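Local coordinates for biotin binding protein A (Gallus gallus, PDB 2C1S) that binds biotin, here captured as biotin-D-sulfoxide, in the barrel of an avidin-family subunit that assembles into tetramers, at residues G9-R12 against N18-I21; G32-A37 against N120-V125; P64-T69 against E93-A98. All coordinates share one frame; numbering follows the deposited sequence. Where two conformers were deposited one is given.

Interaction 1. Residues G9-R12 against N18-I21; sequences GLWR and NMTI
N18 faces R12 as a non-hydrogen-bonded pair of an antiparallel beta hairpin, and its side chain does the reaching. CG stands anti to the carbonyl carbon (chi1 -68°), which sends N18 OD1 to within 3.5 Å of R12 CB; R12 CG lies about as near. The contact is made on the aliphatic root of the arginine, while the guanidinium group extends past the asparagine, its plane turned 58° from the amide.

M19 follows with a reciprocal pair of backbone bonds: its N donates to W11 O at 2.8 Å, and its O receives W11 N at 2.9 Å. M19 O also lies at the edge of the indole, near the ring plane. On the face shared by these two residues, M19 CG packs against W11 CB at 4.1 Å, and the rest of the methionine runs on extended into the barrel interior.

T20 turns to the other face, where OG1 lies alongside the leucine and meets L10 CD2 at 3.5 Å. T20 CA-H meanwhile points at G9 O, a weak accessory contact. I21 closes the ladder against G9: I21 N to G9 O and G9 N to I21 O are both 2.9 Å.

The hairpin forms the first two strands of the avidin barrel. Strand 18-21 is flanked by strand 29-35, and strand 9-13 by strand 115-124, which closes the barrel; W11 and M19 reach inward to L95 and F122, and W11 NE1 bonds to L7 O.

Interaction 2. Residues G32-A37 against N120-V125; sequences GSYQTA and NVFTRV. With BSO (biotin-D-sulfoxide), chain C.
Y34 meets F122 across the barrel interior with the far end of its ring, while strands 32-35 and 120-124 stay well apart, 12.2 Å between Y34 CA and F122 CA. From CB the side chain leaves with CG anti to the backbone N (chi1 -159°), which aims the ring inward from strand 29-35. One flank of the ring then serves the protein and the other the ligand: Y34 CE1 packs on F122 CZ at 3.8 Å, and CE2 lies 3.5 Å from O3 of biotin-D-sulfoxide. CZ touches both. At the tip, Y34 OH donates a hydrogen bond to ligand O3 at 2.7 Å and also rests against F122 CZ, 3.1 Å away at the edge of the phenylalanine ring. The two side chains run obliquely to one another.

Either side of the ureido carbonyl, the ring nitrogens are held as donors. N1 gives its hydrogen to N120 OD1 at 2.8 Å and N2 gives its own to T36 OG1 at 2.8 Å, both nearly straight at 171°.

N120 ND2 is held by E14 OE2, which helps fix the amide with its oxygen toward N1. A hydroxyl donor at O3 and acceptors at both N-H groups match the ureido polarity; as in avidin, N13 and S17, which also bond to the ligand, probably serve the carbonyl oxygen too, and such a set would probably draw negative charge onto O3 and strengthen the bonds.

Interaction 3. Residues P64-T69 against E93-A98; sequences PTFGFT and EMLEMA
A pair of Met-aromatic contacts within the hydrophobic interior of the avidin barrel joins residues 64-69 to 93-98, with the end of M97 resting against both F66 and F68. The methionine comes from strand 93-98, and its side chain runs at about a right angle to those of both phenylalanines. Its thioether sulfur lies 5.0 Å from the centroid of the F66 ring and 4.8 Å from that of F68, in both cases obliquely, more than 60° off the ring normal. The closest approaches are shared between the two heavy atoms at its end. M97 CE meets F66 CE1 at 3.3 Å, a tight fit, while M97 SD touches F68 CE2 at 3.7 Å. A bend at the last torsion (chi3 81°) brings the methyl round so that it too contacts both rings.

L95, two residues earlier on the same side of the strand, adds a second grip on F66: its CD2 lies 4.0 Å from F66 CZ, and its CB and CD1 are only slightly farther from that same ring atom. The leucine and phenylalanine side chains again cross nearly perpendicularly. Both phenylalanines hold CG between the backbone N and the carbonyl carbon, and from these positions their rings project to the methionine. F66 and F68, with G67 between them, extend to the same side of their strand; all four touching residues are buried and the contact is apolar.

Strands 66-69 and 93-98 are not neighbours in the sheet; their axes pass 9.2 Å apart at 55°, with strand 78-87 between them. F81 of that strand meets the F68 ring and touches M97, M19 of strand 18-21 reaches F68 and L95, and F122 of strand 115-124 packs on L95 and M97.

The three contacts belong to one closed barrel and meet in its interior. Interactions 1 and 2, centres about 5 Å apart, share backbone pairing: N18 O lies 2.7 Å from Q35 N, and R12 O lies 2.8 Å from T123 N. Interaction 3 joins interaction 2 through neighbouring strands, with F122 O 2.8 Å from L95 N and a salt bridge from R124 NE to E93 OE1. M19 links interaction 1 to interaction 3, its SD 3.4 Å from F68 CZ. Interaction 2 touches biotin-D-sulfoxide directly, whereas the side chains of M19 and F68 each stay about 8 Å from it, forming apolar packing beyond the ureido site.

Interaction 1. Residues G9-R12 against N18-I21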
ATOM      1  N   GLY A   9     -18.584  -9.333 -17.664  1.00 22.80           N
ATOM      2  CA  GLY A   9     -17.877  -9.787 -18.843  1.00 23.17           C
ATOM      3  C   GLY A   9     -16.501 -10.278 -18.522  1.00 23.10           C
ATOM      4  O   GLY A   9     -16.202 -10.553 -17.374  1.00 24.01           O
ATOM      5  N   LEU A  10     -15.663 -10.364 -19.555  1.00 22.80           N
ATOM      6  CA  LEU A  10     -14.358 -11.004 -19.465  1.00 21.92           C
ATOM      7  C   LEU A  10     -13.230  -9.960 -19.617  1.00 21.50           C
ATOM      8  O   LEU A  10     -13.294  -9.082 -20.493  1.00 20.57           O
ATOM      9  CB  LEU A  10     -14.246 -12.028 -20.584  0.50 22.52           C
ATOM     10  CG  LEU A  10     -15.327 -13.105 -20.614  0.50 21.79           C
ATOM     11  CD1 LEU A  10     -15.984 -13.165 -21.979  0.50 23.11           C
ATOM     12  CD2 LEU A  10     -14.722 -14.434 -20.229  0.50 22.65           C
ATOM     13  N   TRP A  11     -12.231 -10.078 -18.742  1.00 20.49           N
ATOM     14  CA  TRP A  11     -11.121  -9.132 -18.620  1.00 19.52           C
ATOM     15  C   TRP A  11      -9.766  -9.850 -18.483  1.00 19.02           C
ATOM     16  O   TRP A  11      -9.665 -10.952 -17.960  1.00 20.91           O
ATOM     17  CB  TRP A  11     -11.336  -8.228 -17.400  1.00 19.23           C
ATOM     18  CG  TRP A  11     -12.630  -7.502 -17.392  1.00 19.19           C
ATOM     19  CD1 TRP A  11     -13.819  -7.959 -16.893  1.00 19.91           C
ATOM     20  CD2 TRP A  11     -12.885  -6.188 -17.905  1.00 19.72           C
ATOM     21  NE1 TRP A  11     -14.785  -7.022 -17.057  1.00 17.28           N
ATOM     22  CE2 TRP A  11     -14.249  -5.928 -17.702  1.00 18.63           C
ATOM     23  CE3 TRP A  11     -12.092  -5.216 -18.554  1.00 17.99           C
ATOM     24  CZ2 TRP A  11     -14.847  -4.715 -18.076  1.00 20.81           C
ATOM     25  CZ3 TRP A  11     -12.693  -4.012 -18.936  1.00 19.95           C
ATOM     26  CH2 TRP A  11     -14.053  -3.771 -18.683  1.00 19.55           C
ATOM     27  N   ARG A  12      -8.704  -9.210 -18.949  1.00 19.27           N
ATOM     28  CA  ARG A  12      -7.344  -9.723 -18.804  1.00 19.54           C
ATOM     29  C   ARG A  12      -6.444  -8.542 -18.397  1.00 18.77           C
ATOM     30  O   ARG A  12      -6.650  -7.414 -18.854  1.00 18.73           O
ATOM     31  CB  ARG A  12      -6.857 -10.315 -20.115  1.00 20.20           C
ATOM     32  CG  ARG A  12      -5.540 -11.049 -20.032  1.00 24.74           C
ATOM     33  CD  ARG A  12      -5.071 -11.485 -21.429  1.00 31.99           C
ATOM     34  NE  ARG A  12      -4.836 -10.321 -22.288  1.00 36.96           N
ATOM     35  CZ  ARG A  12      -3.700  -9.610 -22.312  1.00 42.42           C
ATOM     36  NH1 ARG A  12      -2.666  -9.933 -21.521  1.00 42.17           N
ATOM     37  NH2 ARG A  12      -3.593  -8.563 -23.141  1.00 43.33           N
ATOM     38  N   ASN A  18      -6.707 -13.666 -16.228  1.00 21.09           N
ATOM     39  CA  ASN A  18      -8.055 -13.477 -16.732  1.00 22.09           C
ATOM     40  C   ASN A  18      -9.065 -13.473 -15.608  1.00 21.98           C
ATOM     41  O   ASN A  18      -8.874 -14.156 -14.605  1.00 21.59           O
ATOM     42  CB  ASN A  18      -8.399 -14.570 -17.762  1.00 22.97           C
ATOM     43  CG  ASN A  18      -7.599 -14.426 -19.017  1.00 25.83           C
ATOM     44  OD1 ASN A  18      -7.916 -13.611 -19.872  1.00 32.41           O
ATOM     45  ND2 ASN A  18      -6.550 -15.207 -19.141  1.00 31.01           N
ATOM     46  N   MET A  19     -10.118 -12.683 -15.761  1.00 21.86           N
ATOM     47  CA  MET A  19     -11.252 -12.759 -14.828  1.00 22.88           C
ATOM     48  C   MET A  19     -12.599 -12.515 -15.490  1.00 23.23           C
ATOM     49  O   MET A  19     -12.743 -11.662 -16.366  1.00 22.86           O
ATOM     50  CB  MET A  19     -11.069 -11.826 -13.627  1.00 23.47           C
ATOM     51  CG  MET A  19     -11.294 -10.388 -13.902  1.00 23.94           C
ATOM     52  SD  MET A  19     -11.484  -9.421 -12.406  1.00 22.66           S
ATOM     53  CE  MET A  19     -11.533  -7.789 -13.136  1.00 22.53           C
ATOM     54  N   THR A  20     -13.591 -13.261 -15.026  1.00 23.24           N
ATOM     55  CA  THR A  20     -14.958 -13.116 -15.498  1.00 23.67           C
ATOM     56  C   THR A  20     -15.790 -12.551 -14.378  1.00 23.31           C
ATOM     57  O   THR A  20     -15.720 -13.042 -13.257  1.00 23.69           O
ATOM     58  CB  THR A  20     -15.544 -14.486 -15.899  1.00 24.33           C
ATOM     59  OG1 THR A  20     -14.634 -15.128 -16.803  1.00 24.84           O
ATOM     60  CG2 THR A  20     -16.905 -14.292 -16.567  1.00 25.06           C
ATOM     61  N   ILE A  21     -16.544 -11.508 -14.681  1.00 23.38           N
ATOM     62  CA  ILE A  21     -17.444 -10.891 -13.719  1.00 24.12           C
ATOM     63  C   ILE A  21     -18.875 -11.132 -14.164  1.00 25.03           C
ATOM     64  O   ILE A  21     -19.212 -10.889 -15.320  1.00 24.03           O
ATOM     65  CB  ILE A  21     -17.128  -9.397 -13.541  1.00 24.04           C
ATOM     66  CG1 ILE A  21     -15.753  -9.264 -12.860  1.00 23.71           C
ATOM     67  CG2 ILE A  21     -18.218  -8.682 -12.723  1.00 22.50           C
ATOM     68  CD1 ILE A  21     -15.314  -7.856 -12.642  1.00 23.15           C
TER

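Interaction 2. Residues G32-A37 against N120-V125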
ATOM      1  N   GLY A  32     -17.880 -13.743  -9.566  1.00 23.52           N
ATOM      2  CA  GLY A  32     -17.086 -14.008 -10.737  1.00 22.46           C
ATOM      3  C   GLY A  32     -16.047 -15.065 -10.519  1.00 22.04           C
ATOM      4  O   GLY A  32     -16.056 -15.762  -9.511  1.00 20.70           O
ATOM      5  N   SER A  33     -15.121 -15.189 -11.466  1.00 20.95           N
ATOM      6  CA  SER A  33     -14.002 -16.113 -11.317  1.00 20.78           C
ATOM      7  C   SER A  33     -12.702 -15.435 -11.748  1.00 20.24           C
ATOM      8  O   SER A  33     -12.726 -14.506 -12.566  1.00 20.07           O
ATOM      9  CB  SER A  33     -14.222 -17.405 -12.123  1.00 22.50           C
ATOM     10  OG  SER A  33     -14.467 -17.070 -13.480  1.00 25.73           O
ATOM     11  N   TYR A  34     -11.585 -15.910 -11.212  1.00 19.62           N
ATOM     12  CA  TYR A  34     -10.287 -15.262 -11.419  1.00 19.78           C
ATOM     13  C   TYR A  34      -9.253 -16.322 -11.669  1.00 20.37           C
ATOM     14  O   TYR A  34      -9.046 -17.221 -10.826  1.00 21.68           O
ATOM     15  CB  TYR A  34      -9.893 -14.427 -10.165  1.00 19.30           C
ATOM     16  CG  TYR A  34      -8.856 -13.359 -10.464  1.00 17.12           C
ATOM     17  CD1 TYR A  34      -9.253 -12.034 -10.628  1.00 18.72           C
ATOM     18  CD2 TYR A  34      -7.502 -13.681 -10.632  1.00 16.83           C
ATOM     19  CE1 TYR A  34      -8.328 -11.037 -10.946  1.00 16.47           C
ATOM     20  CE2 TYR A  34      -6.522 -12.675 -10.945  1.00 17.61           C
ATOM     21  CZ  TYR A  34      -6.973 -11.346 -11.097  1.00 19.65           C
ATOM     22  OH  TYR A  34      -6.100 -10.302 -11.402  1.00 18.08           O
ATOM     23  N   GLN A  35      -8.622 -16.242 -12.845  1.00 20.85           N
ATOM     24  CA  GLN A  35      -7.566 -17.150 -13.245  1.00 21.22           C
ATOM     25  C   GLN A  35      -6.223 -16.408 -13.296  1.00 21.04           C
ATOM     26  O   GLN A  35      -5.843 -15.809 -14.334  1.00 21.18           O
ATOM     27  CB  GLN A  35      -7.868 -17.734 -14.630  1.00 21.00           C
ATOM     28  CG  GLN A  35      -6.886 -18.819 -15.053  1.00 24.26           C
ATOM     29  CD  GLN A  35      -7.102 -20.140 -14.304  1.00 28.72           C
ATOM     30  OE1 GLN A  35      -8.240 -20.562 -14.090  1.00 32.19           O
ATOM     31  NE2 GLN A  35      -6.012 -20.793 -13.914  1.00 30.96           N
ATOM     32  N   THR A  36      -5.498 -16.442 -12.191  1.00 20.53           N
ATOM     33  CA  THR A  36      -4.244 -15.699 -12.136  1.00 19.57           C
ATOM     34  C   THR A  36      -3.157 -16.391 -12.948  1.00 20.76           C
ATOM     35  O   THR A  36      -3.087 -17.629 -12.976  1.00 21.71           O
ATOM     36  CB  THR A  36      -3.806 -15.425 -10.639  1.00 19.68           C
ATOM     37  OG1 THR A  36      -2.574 -14.712 -10.646  1.00 16.69           O
ATOM     38  CG2 THR A  36      -3.610 -16.714  -9.845  1.00 18.61           C
ATOM     39  N   ALA A  37      -2.321 -15.608 -13.642  1.00 20.93           N
ATOM     40  CA  ALA A  37      -1.195 -16.154 -14.411  1.00 21.07           C
ATOM     41  C   ALA A  37       0.004 -16.461 -13.547  1.00 21.26           C
ATOM     42  O   ALA A  37       0.900 -17.216 -13.957  1.00 21.48           O
ATOM     43  CB  ALA A  37      -0.800 -15.188 -15.524  1.00 21.02           C
ATOM     44  N   ASN A 120      -2.789  -3.305 -11.089  1.00 14.43           N
ATOM     45  CA  ASN A 120      -3.030  -4.039 -12.330  1.00 14.69           C
ATOM     46  C   ASN A 120      -3.864  -3.153 -13.216  1.00 14.85           C
ATOM     47  O   ASN A 120      -4.622  -2.283 -12.723  1.00 15.25           O
ATOM     48  CB  ASN A 120      -3.769  -5.361 -12.076  1.00 13.91           C
ATOM     49  CG  ASN A 120      -2.879  -6.461 -11.514  1.00 15.71           C
ATOM     50  OD1 ASN A 120      -3.271  -7.139 -10.582  1.00 17.39           O
ATOM     51  ND2 ASN A 120      -1.697  -6.644 -12.078  1.00 15.71           N
ATOM     52  N   VAL A 121      -3.744  -3.362 -14.529  1.00 15.24           N
ATOM     53  CA  VAL A 121      -4.680  -2.739 -15.475  1.00 16.31           C
ATOM     54  C   VAL A 121      -5.339  -3.842 -16.308  1.00 15.72           C
ATOM     55  O   VAL A 121      -4.632  -4.681 -16.848  1.00 15.62           O
ATOM     56  CB  VAL A 121      -3.979  -1.738 -16.431  1.00 15.98           C
ATOM     57  CG1 VAL A 121      -5.038  -1.066 -17.265  1.00 14.46           C
ATOM     58  CG2 VAL A 121      -3.179  -0.712 -15.643  1.00 18.71           C
ATOM     59  N   PHE A 122      -6.671  -3.864 -16.347  1.00 17.07           N
ATOM     60  CA  PHE A 122      -7.414  -4.879 -17.099  1.00 18.19           C
ATOM     61  C   PHE A 122      -8.012  -4.262 -18.362  1.00 18.79           C
ATOM     62  O   PHE A 122      -8.444  -3.108 -18.358  1.00 20.45           O
ATOM     63  CB  PHE A 122      -8.561  -5.452 -16.269  1.00 17.67           C
ATOM     64  CG  PHE A 122      -8.125  -6.293 -15.074  1.00 18.59           C
ATOM     65  CD1 PHE A 122      -8.131  -7.692 -15.151  1.00 19.15           C
ATOM     66  CD2 PHE A 122      -7.743  -5.675 -13.863  1.00 19.17           C
ATOM     67  CE1 PHE A 122      -7.764  -8.470 -14.057  1.00 18.92           C
ATOM     68  CE2 PHE A 122      -7.380  -6.439 -12.768  1.00 17.90           C
ATOM     69  CZ  PHE A 122      -7.387  -7.833 -12.853  1.00 18.73           C
ATOM     70  N   THR A 123      -8.033  -5.058 -19.423  1.00 20.94           N
ATOM     71  CA  THR A 123      -8.677  -4.707 -20.677  1.00 21.67           C
ATOM     72  C   THR A 123      -9.668  -5.822 -21.002  1.00 21.99           C
ATOM     73  O   THR A 123      -9.465  -6.993 -20.650  1.00 20.62           O
ATOM     74  CB  THR A 123      -7.651  -4.615 -21.832  1.00 22.22           C
ATOM     75  OG1 THR A 123      -6.932  -5.844 -21.922  1.00 24.35           O
ATOM     76  CG2 THR A 123      -6.643  -3.506 -21.569  1.00 22.86           C
ATOM     77  N   ARG A 124     -10.716  -5.433 -21.718  1.00 23.53           N
ATOM     78  CA  ARG A 124     -11.807  -6.321 -22.113  1.00 25.88           C
ATOM     79  C   ARG A 124     -11.305  -7.373 -23.105  1.00 26.93           C
ATOM     80  O   ARG A 124     -10.690  -7.036 -24.121  1.00 26.86           O
ATOM     81  CB  ARG A 124     -12.910  -5.474 -22.749  1.00 25.49           C
ATOM     82  CG  ARG A 124     -14.060  -6.233 -23.300  1.00 27.71           C
ATOM     83  CD  ARG A 124     -15.112  -6.383 -22.286  1.00 27.41           C
ATOM     84  NE  ARG A 124     -15.798  -5.144 -21.894  1.00 25.48           N
ATOM     85  CZ  ARG A 124     -16.754  -5.149 -20.970  1.00 23.33           C
ATOM     86  NH1 ARG A 124     -17.071  -6.302 -20.420  1.00 23.06           N
ATOM     87  NH2 ARG A 124     -17.370  -4.033 -20.580  1.00 26.09           N
ATOM     88  N   VAL A 125     -11.545  -8.637 -22.779  1.00 28.50           N
ATOM     89  CA  VAL A 125     -11.360  -9.750 -23.715  1.00 30.63           C
ATOM     90  C   VAL A 125     -12.705 -10.022 -24.388  1.00 31.32           C
ATOM     91  O   VAL A 125     -12.900  -9.609 -25.522  1.00 32.51           O
ATOM     92  CB  VAL A 125     -10.917 -11.077 -23.052  1.00 31.29           C
ATOM     93  CG1 VAL A 125     -10.574 -12.104 -24.126  1.00 30.91           C
ATOM     94  CG2 VAL A 125      -9.744 -10.874 -22.134  1.00 31.57           C
TER
HETATM   95  C11 BSO C1125      -0.927 -16.401  -4.018  1.00 18.16           C
HETATM   96  O11 BSO C1125       0.062 -16.635  -4.749  1.00 21.03           O
HETATM   97  O12 BSO C1125      -0.865 -16.274  -2.782  1.00 17.81           O
HETATM   98  C10 BSO C1125      -2.333 -16.282  -4.647  1.00 16.32           C
HETATM   99  C9  BSO C1125      -2.391 -15.735  -6.093  1.00 16.64           C
HETATM  100  C8  BSO C1125      -2.129 -14.234  -6.066  1.00 17.13           C
HETATM  101  C7  BSO C1125      -1.963 -13.709  -7.506  1.00 16.97           C
HETATM  102  C2  BSO C1125      -1.666 -12.192  -7.461  1.00 15.45           C
HETATM  103  S1  BSO C1125      -3.044 -11.171  -6.915  1.00 18.39           S
HETATM  104  C6  BSO C1125      -2.251  -9.634  -7.468  1.00 17.75           C
HETATM  105  C5  BSO C1125      -1.546 -10.005  -8.789  1.00 18.18           C
HETATM  106  N1  BSO C1125      -2.480  -9.787  -9.903  1.00 17.23           N
HETATM  107  C3  BSO C1125      -2.767 -10.949 -10.503  1.00 17.27           C
HETATM  108  O3  BSO C1125      -3.510 -10.997 -11.488  1.00 18.64           O
HETATM  109  N2  BSO C1125      -2.139 -12.006  -9.971  1.00 16.55           N
HETATM  110  C4  BSO C1125      -1.279 -11.548  -8.837  1.00 15.41           C
HETATM  111  O10 BSO C1125      -2.973 -11.205  -5.412  1.00 21.82           O

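Interaction 3. Residues P64-T69 against E93-A98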
ATOM      1  N   PRO A  64     -18.238   4.354 -11.840  1.00 22.05           N
ATOM      2  CA  PRO A  64     -18.179   4.216 -10.380  1.00 21.54           C
ATOM      3  C   PRO A  64     -17.098   3.277  -9.898  1.00 20.62           C
ATOM      4  O   PRO A  64     -16.724   2.315 -10.605  1.00 21.06           O
ATOM      5  CB  PRO A  64     -19.570   3.680 -10.016  1.00 21.51           C
ATOM      6  CG  PRO A  64     -20.006   2.936 -11.225  1.00 22.66           C
ATOM      7  CD  PRO A  64     -19.421   3.680 -12.405  1.00 21.88           C
ATOM      8  N   THR A  65     -16.620   3.535  -8.682  1.00 18.75           N
ATOM      9  CA  THR A  65     -15.594   2.678  -8.096  1.00 17.88           C
ATOM     10  C   THR A  65     -16.206   1.334  -7.683  1.00 17.86           C
ATOM     11  O   THR A  65     -17.429   1.223  -7.515  1.00 17.68           O
ATOM     12  CB  THR A  65     -14.935   3.333  -6.877  1.00 17.86           C
ATOM     13  OG1 THR A  65     -15.953   3.633  -5.913  1.00 18.14           O
ATOM     14  CG2 THR A  65     -14.163   4.611  -7.272  1.00 16.36           C
ATOM     15  N   PHE A  66     -15.357   0.310  -7.569  1.00 17.04           N
ATOM     16  CA  PHE A  66     -15.767  -1.022  -7.183  1.00 16.94           C
ATOM     17  C   PHE A  66     -14.610  -1.784  -6.544  1.00 17.22           C
ATOM     18  O   PHE A  66     -13.447  -1.384  -6.661  1.00 17.64           O
ATOM     19  CB  PHE A  66     -16.250  -1.801  -8.422  1.00 17.44           C
ATOM     20  CG  PHE A  66     -15.195  -2.013  -9.454  1.00 16.48           C
ATOM     21  CD1 PHE A  66     -14.530  -3.228  -9.538  1.00 13.65           C
ATOM     22  CD2 PHE A  66     -14.909  -1.006 -10.411  1.00 17.55           C
ATOM     23  CE1 PHE A  66     -13.544  -3.453 -10.526  1.00 20.68           C
ATOM     24  CE2 PHE A  66     -13.915  -1.219 -11.398  1.00 14.88           C
ATOM     25  CZ  PHE A  66     -13.250  -2.439 -11.467  1.00 15.60           C
ATOM     26  N   GLY A  67     -14.918  -2.899  -5.897  1.00 16.34           N
ATOM     27  CA  GLY A  67     -13.913  -3.685  -5.245  1.00 16.00           C
ATOM     28  C   GLY A  67     -14.342  -5.133  -5.238  1.00 15.52           C
ATOM     29  O   GLY A  67     -15.551  -5.443  -5.322  1.00 16.40           O
ATOM     30  N   PHE A  68     -13.382  -6.027  -5.128  1.00 16.07           N
ATOM     31  CA  PHE A  68     -13.696  -7.455  -4.929  1.00 15.75           C
ATOM     32  C   PHE A  68     -12.648  -8.220  -4.127  1.00 15.25           C
ATOM     33  O   PHE A  68     -11.495  -7.836  -4.073  1.00 14.87           O
ATOM     34  CB  PHE A  68     -14.039  -8.184  -6.248  1.00 15.01           C
ATOM     35  CG  PHE A  68     -12.952  -8.153  -7.297  1.00 14.90           C
ATOM     36  CD1 PHE A  68     -11.973  -9.142  -7.345  1.00 13.32           C
ATOM     37  CD2 PHE A  68     -12.951  -7.150  -8.278  1.00 15.67           C
ATOM     38  CE1 PHE A  68     -10.995  -9.120  -8.320  1.00 16.57           C
ATOM     39  CE2 PHE A  68     -11.976  -7.136  -9.272  1.00 15.43           C
ATOM     40  CZ  PHE A  68     -10.994  -8.084  -9.277  1.00 12.89           C
ATOM     41  N   THR A  69     -13.085  -9.340  -3.554  1.00 15.20           N
ATOM     42  CA  THR A  69     -12.221 -10.269  -2.862  1.00 15.50           C
ATOM     43  C   THR A  69     -12.082 -11.544  -3.660  1.00 15.96           C
ATOM     44  O   THR A  69     -13.090 -12.097  -4.158  1.00 17.46           O
ATOM     45  CB  THR A  69     -12.804 -10.646  -1.476  1.00 15.26           C
ATOM     46  OG1 THR A  69     -12.970  -9.472  -0.698  1.00 16.33           O
ATOM     47  CG2 THR A  69     -11.899 -11.714  -0.747  1.00 15.18           C
ATOM     48  N   GLU A  93     -12.055   0.067 -23.052  1.00 22.86           N
ATOM     49  CA  GLU A  93     -12.248   0.057 -21.585  1.00 21.52           C
ATOM     50  C   GLU A  93     -11.036  -0.517 -20.868  1.00 20.49           C
ATOM     51  O   GLU A  93     -10.498  -1.564 -21.241  1.00 20.99           O
ATOM     52  CB  GLU A  93     -13.480  -0.787 -21.206  1.00 20.91           C
ATOM     53  CG  GLU A  93     -14.823  -0.344 -21.849  1.00 20.81           C
ATOM     54  CD  GLU A  93     -15.701  -1.538 -22.142  1.00 23.73           C
ATOM     55  OE1 GLU A  93     -15.209  -2.521 -22.771  1.00 24.46           O
ATOM     56  OE2 GLU A  93     -16.881  -1.500 -21.745  1.00 23.60           O
ATOM     57  N   MET A  94     -10.629   0.165 -19.804  1.00 20.44           N
ATOM     58  CA  MET A  94      -9.547  -0.332 -18.963  1.00 20.64           C
ATOM     59  C   MET A  94      -9.972  -0.256 -17.500  1.00 18.84           C
ATOM     60  O   MET A  94     -10.457   0.784 -17.084  1.00 18.91           O
ATOM     61  CB  MET A  94      -8.230   0.420 -19.236  0.50 20.77           C
ATOM     62  CG  MET A  94      -7.443  -0.082 -20.472  0.50 23.17           C
ATOM     63  SD  MET A  94      -7.895   0.704 -22.047  0.50 28.92           S
ATOM     64  CE  MET A  94      -6.795  -0.134 -23.181  0.50 23.33           C
ATOM     65  N   LEU A  95      -9.779  -1.328 -16.720  1.00 17.43           N
ATOM     66  CA  LEU A  95      -9.990  -1.246 -15.251  1.00 16.05           C
ATOM     67  C   LEU A  95      -8.643  -0.926 -14.620  1.00 14.26           C
ATOM     68  O   LEU A  95      -7.703  -1.704 -14.773  1.00 15.06           O
ATOM     69  CB  LEU A  95     -10.551  -2.558 -14.672  1.00 16.14           C
ATOM     70  CG  LEU A  95     -11.690  -3.237 -15.432  1.00 15.35           C
ATOM     71  CD1 LEU A  95     -11.991  -4.626 -14.823  1.00 15.81           C
ATOM     72  CD2 LEU A  95     -12.921  -2.373 -15.471  1.00 14.25           C
ATOM     73  N   GLU A  96      -8.562   0.210 -13.932  1.00 14.27           N
ATOM     74  CA  GLU A  96      -7.336   0.595 -13.214  1.00 14.38           C
ATOM     75  C   GLU A  96      -7.594   0.082 -11.785  1.00 13.84           C
ATOM     76  O   GLU A  96      -8.574   0.477 -11.168  1.00 12.39           O
ATOM     77  CB  GLU A  96      -7.184   2.126 -13.169  1.00 15.10           C
ATOM     78  CG  GLU A  96      -6.712   2.806 -14.479  1.00 16.82           C
ATOM     79  CD  GLU A  96      -5.265   2.444 -14.879  1.00 19.62           C
ATOM     80  OE1 GLU A  96      -4.472   1.974 -14.042  1.00 19.62           O
ATOM     81  OE2 GLU A  96      -4.895   2.655 -16.055  1.00 22.16           O
ATOM     82  N   MET A  97      -6.762  -0.844 -11.321  1.00 14.12           N
ATOM     83  CA  MET A  97      -6.988  -1.436 -10.007  1.00 14.28           C
ATOM     84  C   MET A  97      -5.721  -1.456  -9.163  1.00 13.78           C
ATOM     85  O   MET A  97      -4.588  -1.519  -9.690  1.00 13.35           O
ATOM     86  CB  MET A  97      -7.471  -2.879 -10.144  1.00 13.27           C
ATOM     87  CG  MET A  97      -8.766  -3.033 -10.997  1.00 13.70           C
ATOM     88  SD  MET A  97      -9.759  -4.428 -10.522  1.00 17.83           S
ATOM     89  CE  MET A  97     -10.585  -3.670  -9.135  1.00 16.91           C
ATOM     90  N   ALA A  98      -5.933  -1.434  -7.842  1.00 12.89           N
ATOM     91  CA  ALA A  98      -4.860  -1.654  -6.877  1.00 11.67           C
ATOM     92  C   ALA A  98      -5.297  -2.842  -6.046  1.00 11.70           C
ATOM     93  O   ALA A  98      -6.488  -3.124  -5.897  1.00 12.07           O
ATOM     94  CB  ALA A  98      -4.637  -0.423  -5.960  1.00 11.94           C
TER